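Local structure of variant surface glycoprotein MITAT 1.1 (Trypanosoma brucei brucei, 5LY9) at residues E27-E31 / E256-K260; A61-L65 / Y315-V319; Y71-K75 / L262-E267. The protein helps form, as the A-type N-terminal part of a GPI-anchored glycoprotein, the surface coat whose antigenic variation lets the trypanosome evade the host immune response. All coordinates share one frame; numbering follows the deposited sequence.

Contact 1: E27-E31 / E256-K260; sequences EMLNE and EAKAK. Unlike the reference sequence in segment 27-31: E31 (reference Lys).
E31 of helix 24-55 reaches the backbone of the loop 256-260, which is extended at 256-258, and makes the one direct hydrogen bond between the two segments: the amide of A259 donates to E31 OE2, N to OE2 2.8 Å, with an N-H...O angle of 170°. The approach is on the anti side of the carboxylate, 15° out of its plane. E31 CG stands anti to the backbone N (chi1 -161°) and the chain then bends at chi2, which lays CG near the carbonyl oxygen of A257 and carries OE2 on to A259.

Two waters extend the polar network. One donates to E27 OE1 and to E31 OE1, and accepts from K258 NZ at 2.8 Å from the water oxygen. The second donates to E31 OE2 and accepts from the amide of K260, giving that oxygen a second donor besides A259.

Within the loop, K258 NZ forms a salt bridge with E256 OE1 at 3.1 Å, meeting that oxygen nearly along its C-O axis, whereas E27 OE1 lies 4.3 Å from K258 NZ. R159 salt-bridges both E27 OE1 and E256 OE1, which probably offsets the closeness of the two carboxylates.

M28 makes van der Waals contact with the E256 side chain. Its chain, bent at chi2 and chi3, brings CE to 3.3 Å from E256 CD, with SD near E256 CG.

The contact docks the loop that follows helix 244-254 onto the pair of long helices, 24-55 and 62-114, of this A-type VSG. From helix 62-114, S94 binds E256 OE2, Q91 binds the A257 carbonyl, and both touch M28; on helix 24-55, E27 OE2 accepts from the amide of A157.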
ATOM      1  N   GLU A  27      -9.402   3.865  -0.323  1.00 18.99           N
ATOM      2  CA  GLU A  27     -10.116   2.603  -0.328  1.00 20.35           C
ATOM      3  C   GLU A  27      -9.146   1.465  -0.157  1.00 20.14           C
ATOM      4  O   GLU A  27      -9.476   0.538   0.582  1.00 20.19           O
ATOM      5  CB  GLU A  27     -11.017   2.411  -1.567  1.00 21.28           C
ATOM      6  CG  GLU A  27     -11.556   0.997  -1.629  1.00 22.62           C
ATOM      7  CD  GLU A  27     -12.804   0.785  -2.473  1.00 26.68           C
ATOM      8  OE1 GLU A  27     -12.929  -0.372  -2.996  1.00 27.67           O
ATOM      9  OE2 GLU A  27     -13.735   1.665  -2.465  1.00 27.01           O
ATOM     10  N   MET A  28      -7.959   1.538  -0.761  1.00 19.72           N
ATOM     11  CA  MET A  28      -6.959   0.569  -0.489  1.00 20.11           C
ATOM     12  C   MET A  28      -6.515   0.537   1.009  1.00 20.20           C
ATOM     13  O   MET A  28      -6.265  -0.562   1.592  1.00 20.26           O
ATOM     14  CB  MET A  28      -5.804   0.695  -1.473  1.00 20.25           C
ATOM     15  CG  MET A  28      -6.174   0.335  -2.893  1.00 21.21           C
ATOM     16  SD  MET A  28      -6.706  -1.396  -3.024  1.00 23.91           S
ATOM     17  CE  MET A  28      -8.477  -1.374  -2.751  1.00 24.72           C
ATOM     18  N   LEU A  29      -6.419   1.675   1.663  1.00 19.36           N
ATOM     19  CA  LEU A  29      -6.168   1.653   3.102  1.00 20.22           C
ATOM     20  C   LEU A  29      -7.253   0.953   3.862  1.00 20.79           C
ATOM     21  O   LEU A  29      -6.962   0.043   4.684  1.00 19.75           O
ATOM     22  CB  LEU A  29      -6.025   3.064   3.671  1.00 20.45           C
ATOM     23  CG  LEU A  29      -5.866   3.216   5.169  1.00 21.21           C
ATOM     24  CD1 LEU A  29      -4.692   2.426   5.681  1.00 20.35           C
ATOM     25  CD2 LEU A  29      -5.871   4.748   5.489  1.00 21.63           C
ATOM     26  N   ASN A  30      -8.495   1.298   3.547  1.00 20.33           N
ATOM     27  CA  ASN A  30      -9.613   0.685   4.204  1.00 22.71           C
ATOM     28  C   ASN A  30      -9.576  -0.844   3.990  1.00 21.41           C
ATOM     29  O   ASN A  30      -9.777  -1.639   4.933  1.00 21.57           O
ATOM     30  CB  ASN A  30     -10.935   1.195   3.679  1.00 24.43           C
ATOM     31  CG  ASN A  30     -12.089   0.712   4.567  1.00 27.03           C
ATOM     32  OD1 ASN A  30     -12.197   1.123   5.719  1.00 28.05           O
ATOM     33  ND2 ASN A  30     -12.895  -0.219   4.048  1.00 28.49           N
ATOM     34  N   GLU A  31      -9.316  -1.266   2.759  1.00 21.40           N
ATOM     35  CA  GLU A  31      -9.376  -2.726   2.458  1.00 21.62           C
ATOM     36  C   GLU A  31      -8.239  -3.478   3.183  1.00 20.88           C
ATOM     37  O   GLU A  31      -8.448  -4.538   3.765  1.00 20.25           O
ATOM     38  CB  GLU A  31      -9.292  -2.955   0.984  1.00 21.33           C
ATOM     39  CG  GLU A  31      -9.800  -4.318   0.575  1.00 22.94           C
ATOM     40  CD  GLU A  31     -11.316  -4.433   0.721  1.00 24.22           C
ATOM     41  OE1 GLU A  31     -12.082  -3.502   0.254  1.00 24.54           O
ATOM     42  OE2 GLU A  31     -11.773  -5.499   1.252  1.00 24.33           O
ATOM     43  N   GLU A 256      -7.408  -6.201  -7.103  1.00 21.62           N
ATOM     44  CA  GLU A 256      -7.263  -5.829  -5.700  1.00 22.70           C
ATOM     45  C   GLU A 256      -7.649  -7.012  -4.824  1.00 23.08           C
ATOM     46  O   GLU A 256      -8.748  -7.625  -4.976  1.00 22.35           O
ATOM     47  CB  GLU A 256      -8.193  -4.695  -5.342  1.00 22.45           C
ATOM     48  CG  GLU A 256      -7.794  -3.402  -5.995  1.00 22.62           C
ATOM     49  CD  GLU A 256      -8.848  -2.299  -5.942  1.00 23.24           C
ATOM     50  OE1 GLU A 256      -9.987  -2.609  -5.669  1.00 23.47           O
ATOM     51  OE2 GLU A 256      -8.495  -1.107  -6.220  1.00 22.65           O
ATOM     52  N   ALA A 257      -6.798  -7.288  -3.819  1.00 22.23           N
ATOM     53  CA  ALA A 257      -7.173  -8.222  -2.714  1.00 23.55           C
ATOM     54  C   ALA A 257      -8.264  -7.570  -1.862  1.00 23.71           C
ATOM     55  O   ALA A 257      -8.186  -6.388  -1.564  1.00 24.81           O
ATOM     56  CB  ALA A 257      -5.965  -8.524  -1.827  1.00 23.89           C
ATOM     57  N   LYS A 258      -9.205  -8.378  -1.415  1.00 22.03           N
ATOM     58  CA  LYS A 258     -10.307  -7.962  -0.604  1.00 22.53           C
ATOM     59  C   LYS A 258     -10.352  -8.755   0.671  1.00 22.14           C
ATOM     60  O   LYS A 258     -10.021  -9.959   0.711  1.00 22.39           O
ATOM     61  CB  LYS A 258     -11.612  -8.209  -1.322  1.00 23.76           C
ATOM     62  CG  LYS A 258     -11.768  -7.731  -2.791  1.00 24.31           C
ATOM     63  CD  LYS A 258     -11.951  -6.264  -2.894  1.00 24.77           C
ATOM     64  CE  LYS A 258     -11.930  -5.849  -4.357  1.00 25.92           C
ATOM     65  NZ  LYS A 258     -12.188  -4.377  -4.474  1.00 27.45           N
ATOM     66  N   ALA A 259     -10.810  -8.106   1.718  1.00 21.76           N
ATOM     67  CA  ALA A 259     -10.956  -8.731   2.997  1.00 22.00           C
ATOM     68  C   ALA A 259     -11.887  -9.929   2.970  1.00 22.92           C
ATOM     69  O   ALA A 259     -11.667 -10.934   3.693  1.00 24.22           O
ATOM     70  CB  ALA A 259     -11.439  -7.691   4.008  1.00 22.04           C
ATOM     71  N   LYS A 260     -12.889  -9.884   2.115  1.00 23.16           N
ATOM     72  CA  LYS A 260     -13.773 -11.010   1.911  1.00 25.34           C
ATOM     73  C   LYS A 260     -13.205 -12.199   1.151  1.00 25.35           C
ATOM     74  O   LYS A 260     -13.896 -13.203   1.054  1.00 25.11           O
ATOM     75  CB  LYS A 260     -15.067 -10.550   1.204  1.00 28.14           C
ATOM     76  CG  LYS A 260     -14.890 -10.278  -0.240  1.00 32.35           C
ATOM     77  CD  LYS A 260     -16.103  -9.603  -0.911  1.00 38.38           C
ATOM     78  CE  LYS A 260     -15.612  -9.063  -2.230  1.00 42.23           C
ATOM     79  NZ  LYS A 260     -15.228 -10.224  -3.063  1.00 48.81           N
TER
HETATM   80  O   HOH W   1     -11.566  -2.555  -2.376  1.00 24.00           O
HETATM   81  O   HOH W   2     -13.976  -7.085   1.197  1.00 24.36           O

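Contact 2: A61-L65 / Y315-V319; sequences ALQQL and YLDMV. Unlike the reference sequence in segment 61-65: L65 (reference Ser).
Y315 of helix 313-321 lays its ring against the first turn of helix 62-114, and close packing gathers there. Q64 CG sits over one ring face, 4.0 Å from the centroid and 22° off the normal, a CH-pi contact displaced toward the rim. With chi1 at -65°, CG lies beside the backbone N and over the ring; the bend at chi2 then turns the amide toward the hydroxyl end, the amide and ring planes only 16° apart. A61, at the N-cap position, meets the same ring differently: its CB lies near the ring plane at the edge, 3.7 Å from Y315 CE1. The packed interior continues through L65, whose CD2 lies 3.9 Å from V319 CG2 and a little farther from Y315 CB.

M318 forms the looser, partly exposed rim. It touches through its terminal methyl, the bend at chi3 turning CE to 3.9 Å from A61 CB and 4.0 Å from L65 CD1; the L65 and M318 side chains cross at about a right angle.

The contact between the segments is mainly apolar and CH-pi. The amide nitrogen of Q64 is spent on the L303 carbonyl, and F304 meets the Y315 ring nearly perpendicularly. Shape and van der Waals fit, rather than directional polar bonds, therefore join the short helix to the start of the long one.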
ATOM      1  N   ALA A  61     -14.282 -32.416  25.286  1.00 27.65           N
ATOM      2  CA  ALA A  61     -14.296 -31.955  23.914  1.00 27.01           C
ATOM      3  C   ALA A  61     -12.905 -31.720  23.396  1.00 24.89           C
ATOM      4  O   ALA A  61     -12.696 -30.834  22.524  1.00 24.18           O
ATOM      5  CB  ALA A  61     -15.099 -30.703  23.806  1.00 26.97           C
ATOM      6  N   LEU A  62     -11.972 -32.515  23.897  1.00 25.17           N
ATOM      7  CA  LEU A  62     -10.538 -32.278  23.619  1.00 25.31           C
ATOM      8  C   LEU A  62     -10.269 -32.295  22.111  1.00 25.08           C
ATOM      9  O   LEU A  62      -9.590 -31.370  21.623  1.00 24.63           O
ATOM     10  CB  LEU A  62      -9.658 -33.293  24.349  1.00 26.72           C
ATOM     11  CG  LEU A  62      -8.173 -33.150  24.018  1.00 25.59           C
ATOM     12  CD1 LEU A  62      -7.698 -31.795  24.471  1.00 26.62           C
ATOM     13  CD2 LEU A  62      -7.374 -34.235  24.680  1.00 25.81           C
ATOM     14  N   GLN A  63     -10.732 -33.330  21.402  1.00 24.12           N
ATOM     15  CA  GLN A  63     -10.413 -33.444  20.022  1.00 24.41           C
ATOM     16  C   GLN A  63     -11.120 -32.385  19.158  1.00 23.29           C
ATOM     17  O   GLN A  63     -10.499 -31.837  18.262  1.00 21.87           O
ATOM     18  CB  GLN A  63     -10.698 -34.823  19.442  1.00 26.70           C
ATOM     19  CG  GLN A  63      -9.810 -35.917  20.050  1.00 28.58           C
ATOM     20  CD  GLN A  63     -10.114 -37.312  19.449  1.00 32.35           C
ATOM     21  OE1 GLN A  63     -10.408 -37.458  18.292  1.00 32.86           O
ATOM     22  NE2 GLN A  63      -9.989 -38.331  20.240  1.00 37.26           N
ATOM     23  N   GLN A  64     -12.392 -32.117  19.423  1.00 22.72           N
ATOM     24  CA  GLN A  64     -13.139 -31.061  18.687  1.00 22.58           C
ATOM     25  C   GLN A  64     -12.446 -29.706  18.858  1.00 21.80           C
ATOM     26  O   GLN A  64     -12.213 -28.960  17.904  1.00 22.05           O
ATOM     27  CB  GLN A  64     -14.550 -30.942  19.256  1.00 22.60           C
ATOM     28  CG  GLN A  64     -15.388 -32.182  19.028  1.00 22.40           C
ATOM     29  CD  GLN A  64     -15.281 -33.284  20.071  1.00 23.39           C
ATOM     30  OE1 GLN A  64     -14.366 -33.351  20.883  1.00 24.43           O
ATOM     31  NE2 GLN A  64     -16.211 -34.232  19.992  1.00 24.10           N
ATOM     32  N   LEU A  65     -12.039 -29.415  20.070  1.00 21.82           N
ATOM     33  CA  LEU A  65     -11.471 -28.074  20.368  1.00 22.80           C
ATOM     34  C   LEU A  65     -10.011 -27.939  19.854  1.00 21.60           C
ATOM     35  O   LEU A  65      -9.608 -26.890  19.367  1.00 21.06           O
ATOM     36  CB  LEU A  65     -11.553 -27.814  21.867  1.00 25.62           C
ATOM     37  CG  LEU A  65     -13.019 -27.637  22.332  1.00 27.33           C
ATOM     38  CD1 LEU A  65     -13.065 -27.405  23.806  1.00 30.81           C
ATOM     39  CD2 LEU A  65     -13.646 -26.437  21.662  1.00 28.01           C
ATOM     40  N   TYR A 315     -19.640 -26.043  20.079  1.00 23.43           N
ATOM     41  CA  TYR A 315     -18.299 -25.999  20.627  1.00 24.23           C
ATOM     42  C   TYR A 315     -17.759 -24.545  20.761  1.00 24.49           C
ATOM     43  O   TYR A 315     -17.137 -24.169  21.789  1.00 24.81           O
ATOM     44  CB  TYR A 315     -17.296 -26.912  19.803  1.00 24.12           C
ATOM     45  CG  TYR A 315     -17.693 -28.303  19.962  1.00 24.29           C
ATOM     46  CD1 TYR A 315     -17.289 -29.030  21.083  1.00 24.51           C
ATOM     47  CD2 TYR A 315     -18.598 -28.894  19.094  1.00 25.43           C
ATOM     48  CE1 TYR A 315     -17.762 -30.313  21.275  1.00 25.82           C
ATOM     49  CE2 TYR A 315     -19.075 -30.196  19.318  1.00 25.29           C
ATOM     50  CZ  TYR A 315     -18.625 -30.874  20.412  1.00 25.42           C
ATOM     51  OH  TYR A 315     -19.035 -32.163  20.683  1.00 27.05           O
ATOM     52  N   LEU A 316     -17.972 -23.759  19.730  1.00 24.48           N
ATOM     53  CA  LEU A 316     -17.509 -22.364  19.728  1.00 24.39           C
ATOM     54  C   LEU A 316     -18.319 -21.569  20.795  1.00 25.65           C
ATOM     55  O   LEU A 316     -17.784 -20.666  21.465  1.00 25.44           O
ATOM     56  CB  LEU A 316     -17.664 -21.760  18.373  1.00 25.38           C
ATOM     57  CG  LEU A 316     -16.790 -22.396  17.281  1.00 26.82           C
ATOM     58  CD1 LEU A 316     -17.137 -21.849  15.883  1.00 29.07           C
ATOM     59  CD2 LEU A 316     -15.354 -22.207  17.603  1.00 26.78           C
ATOM     60  N   ASP A 317     -19.599 -21.866  20.891  1.00 25.20           N
ATOM     61  CA  ASP A 317     -20.450 -21.259  21.941  1.00 25.15           C
ATOM     62  C   ASP A 317     -19.997 -21.564  23.357  1.00 25.39           C
ATOM     63  O   ASP A 317     -19.963 -20.675  24.215  1.00 26.66           O
ATOM     64  CB  ASP A 317     -21.912 -21.643  21.751  1.00 26.42           C
ATOM     65  CG  ASP A 317     -22.558 -20.966  20.542  1.00 27.52           C
ATOM     66  OD1 ASP A 317     -22.046 -19.969  19.963  1.00 29.00           O
ATOM     67  OD2 ASP A 317     -23.623 -21.454  20.154  1.00 32.64           O
ATOM     68  N   MET A 318     -19.597 -22.812  23.592  1.00 26.06           N
ATOM     69  CA  MET A 318     -19.023 -23.234  24.850  1.00 28.99           C
ATOM     70  C   MET A 318     -17.750 -22.463  25.185  1.00 27.72           C
ATOM     71  O   MET A 318     -17.566 -21.983  26.285  1.00 24.69           O
ATOM     72  CB  MET A 318     -18.780 -24.742  24.761  1.00 33.57           C
ATOM     73  CG  MET A 318     -18.321 -25.370  26.003  1.00 41.07           C
ATOM     74  SD  MET A 318     -18.413 -27.190  25.772  1.00 52.43           S
ATOM     75  CE  MET A 318     -17.003 -27.407  24.751  1.00 36.42           C
ATOM     76  N   VAL A 319     -16.905 -22.225  24.183  1.00 25.68           N
ATOM     77  CA  VAL A 319     -15.704 -21.421  24.403  1.00 25.68           C
ATOM     78  C   VAL A 319     -16.071 -19.971  24.794  1.00 26.35           C
ATOM     79  O   VAL A 319     -15.527 -19.413  25.744  1.00 25.89           O
ATOM     80  CB  VAL A 319     -14.841 -21.480  23.110  1.00 25.03           C
ATOM     81  CG1 VAL A 319     -13.770 -20.443  23.123  1.00 26.60           C
ATOM     82  CG2 VAL A 319     -14.209 -22.852  23.021  1.00 25.27           C
TER

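Contact 3: Y71-K75 / L262-E267; sequences YFARK and LAYTNE. With NAG (2-acetamido-2-deoxy-beta-D-glucopyranose), chain C.
Y71 extends CG anti to its own amide nitrogen (chi1 165°), pointing its hydroxyl at the loop, while K75 folds at chi2 and chi3 (both near -70°) to bring NZ to the carbonyls of 262-265. The amide of E267 donates to Y71 OH at N-O 2.9 Å with an angle of 155°; a glycerol, probably from the crystallisation liquor, also bonds this hydroxyl. E267 OE1 comes in at the ring edge.

K75 NZ makes weak hydrogen bonds to two carbonyls, T265 O at 2.9 Å and L262 O at 3.0 Å. Water links NZ to the A263 carbonyl, and another water joins it to E267 OE2, which otherwise lies 4.2 Å from NZ.

N266 carries the N-linked glycan, its ND2 bonded to NAG C1. N266 OD1 meets the F72 ring at the edge, 3.8 Å from CE1, and F72 CZ approaches NAG C6 at 3.7 Å, so the first sugar rests beside helix 62-114.

In the fold, F72 packs on A45 and E46 of helix 24-55, and T276 of helix 275-285 binds E267 OE2.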
ATOM      1  N   TYR A  71      -7.317 -25.161  13.359  1.00 19.50           N
ATOM      2  CA  TYR A  71      -7.909 -24.531  12.211  1.00 20.89           C
ATOM      3  C   TYR A  71      -7.757 -23.028  12.219  1.00 20.16           C
ATOM      4  O   TYR A  71      -7.284 -22.408  11.255  1.00 19.44           O
ATOM      5  CB  TYR A  71      -9.348 -24.968  12.072  1.00 20.83           C
ATOM      6  CG  TYR A  71     -10.163 -24.154  11.179  1.00 21.41           C
ATOM      7  CD1 TYR A  71     -10.269 -24.442   9.850  1.00 22.71           C
ATOM      8  CD2 TYR A  71     -10.841 -23.080  11.686  1.00 22.45           C
ATOM      9  CE1 TYR A  71     -10.971 -23.629   9.027  1.00 23.50           C
ATOM     10  CE2 TYR A  71     -11.524 -22.254  10.901  1.00 24.03           C
ATOM     11  CZ  TYR A  71     -11.632 -22.537   9.544  1.00 24.06           C
ATOM     12  OH  TYR A  71     -12.447 -21.714   8.738  1.00 28.43           O
ATOM     13  N   PHE A  72      -8.129 -22.430  13.316  1.00 19.88           N
ATOM     14  CA  PHE A  72      -7.988 -20.976  13.381  1.00 20.24           C
ATOM     15  C   PHE A  72      -6.526 -20.550  13.282  1.00 19.57           C
ATOM     16  O   PHE A  72      -6.209 -19.561  12.616  1.00 20.33           O
ATOM     17  CB  PHE A  72      -8.585 -20.418  14.702  1.00 20.75           C
ATOM     18  CG  PHE A  72     -10.088 -20.545  14.786  1.00 20.74           C
ATOM     19  CD1 PHE A  72     -10.894 -20.054  13.795  1.00 21.15           C
ATOM     20  CD2 PHE A  72     -10.692 -21.106  15.900  1.00 21.64           C
ATOM     21  CE1 PHE A  72     -12.311 -20.161  13.835  1.00 21.62           C
ATOM     22  CE2 PHE A  72     -12.085 -21.261  15.957  1.00 21.37           C
ATOM     23  CZ  PHE A  72     -12.874 -20.802  14.938  1.00 21.41           C
ATOM     24  N   ALA A  73      -5.634 -21.273  13.928  1.00 19.27           N
ATOM     25  CA  ALA A  73      -4.197 -21.005  13.751  1.00 19.09           C
ATOM     26  C   ALA A  73      -3.746 -21.063  12.302  1.00 19.27           C
ATOM     27  O   ALA A  73      -3.120 -20.106  11.823  1.00 18.70           O
ATOM     28  CB  ALA A  73      -3.379 -21.944  14.578  1.00 18.74           C
ATOM     29  N   ARG A  74      -4.066 -22.119  11.596  1.00 19.30           N
ATOM     30  CA  ARG A  74      -3.693 -22.161  10.165  1.00 20.96           C
ATOM     31  C   ARG A  74      -4.254 -20.986   9.429  1.00 20.71           C
ATOM     32  O   ARG A  74      -3.590 -20.414   8.566  1.00 19.93           O
ATOM     33  CB  ARG A  74      -4.100 -23.471   9.442  1.00 21.80           C
ATOM     34  CG  ARG A  74      -3.199 -24.623   9.772  1.00 22.47           C
ATOM     35  CD  ARG A  74      -3.233 -25.668   8.661  1.00 23.92           C
ATOM     36  NE  ARG A  74      -2.372 -26.782   8.966  1.00 24.65           N
ATOM     37  CZ  ARG A  74      -2.326 -27.896   8.273  1.00 27.51           C
ATOM     38  NH1 ARG A  74      -3.064 -28.063   7.163  1.00 29.31           N
ATOM     39  NH2 ARG A  74      -1.527 -28.856   8.671  1.00 27.65           N
ATOM     40  N   LYS A  75      -5.502 -20.646   9.713  1.00 21.03           N
ATOM     41  CA  LYS A  75      -6.160 -19.617   8.946  1.00 20.95           C
ATOM     42  C   LYS A  75      -5.590 -18.238   9.222  1.00 20.20           C
ATOM     43  O   LYS A  75      -5.424 -17.454   8.283  1.00 20.69           O
ATOM     44  CB  LYS A  75      -7.646 -19.615   9.147  1.00 21.15           C
ATOM     45  CG  LYS A  75      -8.295 -20.840   8.473  1.00 22.71           C
ATOM     46  CD  LYS A  75      -8.295 -20.797   6.920  1.00 23.84           C
ATOM     47  CE  LYS A  75      -9.211 -19.726   6.381  1.00 25.32           C
ATOM     48  NZ  LYS A  75      -8.995 -19.276   5.000  1.00 26.56           N
ATOM     49  N   LEU A 262     -11.049 -15.546   0.156  1.00 26.11           N
ATOM     50  CA  LEU A 262     -10.768 -16.849   0.789  1.00 27.13           C
ATOM     51  C   LEU A 262      -9.603 -16.811   1.755  1.00 25.98           C
ATOM     52  O   LEU A 262      -9.718 -17.313   2.909  1.00 23.60           O
ATOM     53  CB  LEU A 262     -10.483 -17.919  -0.328  1.00 32.13           C
ATOM     54  CG  LEU A 262     -11.720 -18.236  -1.179  1.00 35.05           C
ATOM     55  CD1 LEU A 262     -11.359 -19.176  -2.332  1.00 39.08           C
ATOM     56  CD2 LEU A 262     -12.854 -18.759  -0.302  1.00 36.72           C
ATOM     57  N   ALA A 263      -8.533 -16.137   1.362  1.00 23.63           N
ATOM     58  CA  ALA A 263      -7.350 -16.054   2.204  1.00 24.40           C
ATOM     59  C   ALA A 263      -7.584 -15.456   3.590  1.00 23.64           C
ATOM     60  O   ALA A 263      -6.812 -15.733   4.497  1.00 25.20           O
ATOM     61  CB  ALA A 263      -6.194 -15.299   1.459  1.00 24.95           C
ATOM     62  N   TYR A 264      -8.591 -14.616   3.746  1.00 22.76           N
ATOM     63  CA  TYR A 264      -8.776 -13.801   4.925  1.00 23.70           C
ATOM     64  C   TYR A 264     -10.120 -13.994   5.601  1.00 24.02           C
ATOM     65  O   TYR A 264     -10.457 -13.220   6.480  1.00 24.14           O
ATOM     66  CB  TYR A 264      -8.584 -12.283   4.584  1.00 23.03           C
ATOM     67  CG  TYR A 264      -7.390 -12.051   3.684  1.00 22.79           C
ATOM     68  CD1 TYR A 264      -6.099 -12.390   4.084  1.00 22.27           C
ATOM     69  CD2 TYR A 264      -7.555 -11.491   2.394  1.00 22.34           C
ATOM     70  CE1 TYR A 264      -5.040 -12.215   3.212  1.00 22.10           C
ATOM     71  CE2 TYR A 264      -6.498 -11.271   1.557  1.00 23.29           C
ATOM     72  CZ  TYR A 264      -5.209 -11.638   1.945  1.00 22.66           C
ATOM     73  OH  TYR A 264      -4.135 -11.484   1.124  1.00 21.88           O
ATOM     74  N   THR A 265     -10.794 -15.120   5.290  1.00 23.78           N
ATOM     75  CA  THR A 265     -12.089 -15.418   5.862  1.00 24.37           C
ATOM     76  C   THR A 265     -12.143 -16.861   6.238  1.00 23.67           C
ATOM     77  O   THR A 265     -11.324 -17.665   5.776  1.00 25.57           O
ATOM     78  CB  THR A 265     -13.226 -15.158   4.827  1.00 25.04           C
ATOM     79  OG1 THR A 265     -12.884 -15.741   3.577  1.00 24.43           O
ATOM     80  CG2 THR A 265     -13.405 -13.677   4.595  1.00 25.82           C
ATOM     81  N   ASN A 266     -13.070 -17.181   7.114  1.00 23.90           N
ATOM     82  CA  ASN A 266     -13.349 -18.561   7.469  1.00 24.45           C
ATOM     83  C   ASN A 266     -13.864 -19.364   6.295  1.00 26.24           C
ATOM     84  O   ASN A 266     -14.563 -18.868   5.407  1.00 26.17           O
ATOM     85  CB  ASN A 266     -14.354 -18.582   8.614  1.00 25.59           C
ATOM     86  CG  ASN A 266     -13.758 -18.131   9.973  1.00 26.14           C
ATOM     87  OD1 ASN A 266     -12.668 -18.588  10.422  1.00 27.48           O
ATOM     88  ND2 ASN A 266     -14.508 -17.305  10.670  1.00 25.41           N
ATOM     89  N   GLU A 267     -13.514 -20.640   6.279  1.00 26.18           N
ATOM     90  CA  GLU A 267     -14.004 -21.569   5.250  1.00 25.80           C
ATOM     91  C   GLU A 267     -15.486 -21.837   5.490  1.00 26.60           C
ATOM     92  O   GLU A 267     -15.990 -21.692   6.602  1.00 26.90           O
ATOM     93  CB  GLU A 267     -13.176 -22.844   5.275  1.00 25.41           C
ATOM     94  CG  GLU A 267     -11.750 -22.499   4.846  1.00 26.32           C
ATOM     95  CD  GLU A 267     -10.720 -23.653   4.883  1.00 26.39           C
ATOM     96  OE1 GLU A 267     -11.014 -24.727   5.462  1.00 26.27           O
ATOM     97  OE2 GLU A 267      -9.571 -23.376   4.480  1.00 26.74           O
TER
HETATM   98  C1  NAG C   1     -14.141 -16.842  11.977  1.00 24.26           C
HETATM   99  C2  NAG C   1     -14.344 -15.357  12.236  1.00 26.74           C
HETATM  100  C3  NAG C   1     -14.141 -15.004  13.667  1.00 25.48           C
HETATM  101  C4  NAG C   1     -15.073 -15.893  14.501  1.00 26.21           C
HETATM  102  C5  NAG C   1     -14.797 -17.359  14.202  1.00 25.07           C
HETATM  103  C6  NAG C   1     -15.715 -18.357  14.921  1.00 25.57           C
HETATM  104  C7  NAG C   1     -13.836 -13.828  10.402  1.00 29.10           C
HETATM  105  C8  NAG C   1     -12.808 -13.059   9.618  1.00 27.88           C
HETATM  106  N2  NAG C   1     -13.415 -14.584  11.421  1.00 26.07           N
HETATM  107  O3  NAG C   1     -14.490 -13.642  13.873  1.00 27.81           O
HETATM  108  O4  NAG C   1     -14.762 -15.638  15.868  1.00 28.15           O
HETATM  109  O5  NAG C   1     -15.015 -17.577  12.831  1.00 24.75           O
HETATM  110  O6  NAG C   1     -17.085 -17.964  14.744  1.00 26.16           O
HETATM  111  O7  NAG C   1     -15.008 -13.787  10.105  1.00 29.56           O
HETATM  112  O   HOH W   3      -6.398 -17.958   5.683  1.00 34.58           O
HETATM  113  O   HOH W   4      -8.799 -21.359   3.194  1.00 37.49           O

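Overall arrangement
The three contacts are spread along the long helices 24-55 and 62-114, which follow each other in the chain. Contact 1 lies near the chain's centre, contact 3 is 17 Å away between centres, and contact 2 a further 17 Å from contact 3; contacts 1 and 2 are 32 Å apart. Contacts 2 and 3 share helix 62-114 and meet where L316 CD2 packs on F72 CE2 at 3.8 Å. Contacts 1 and 3 use successive parts of one loop and touch, A259 O to T265 CG2 3.4 Å. In sequence, contact 1 alternates with both others, and contact 3 falls within the span of contact 2. Later chain is thus laid along the elongated helical core, with the N266 glycan near contacts 2 and 3.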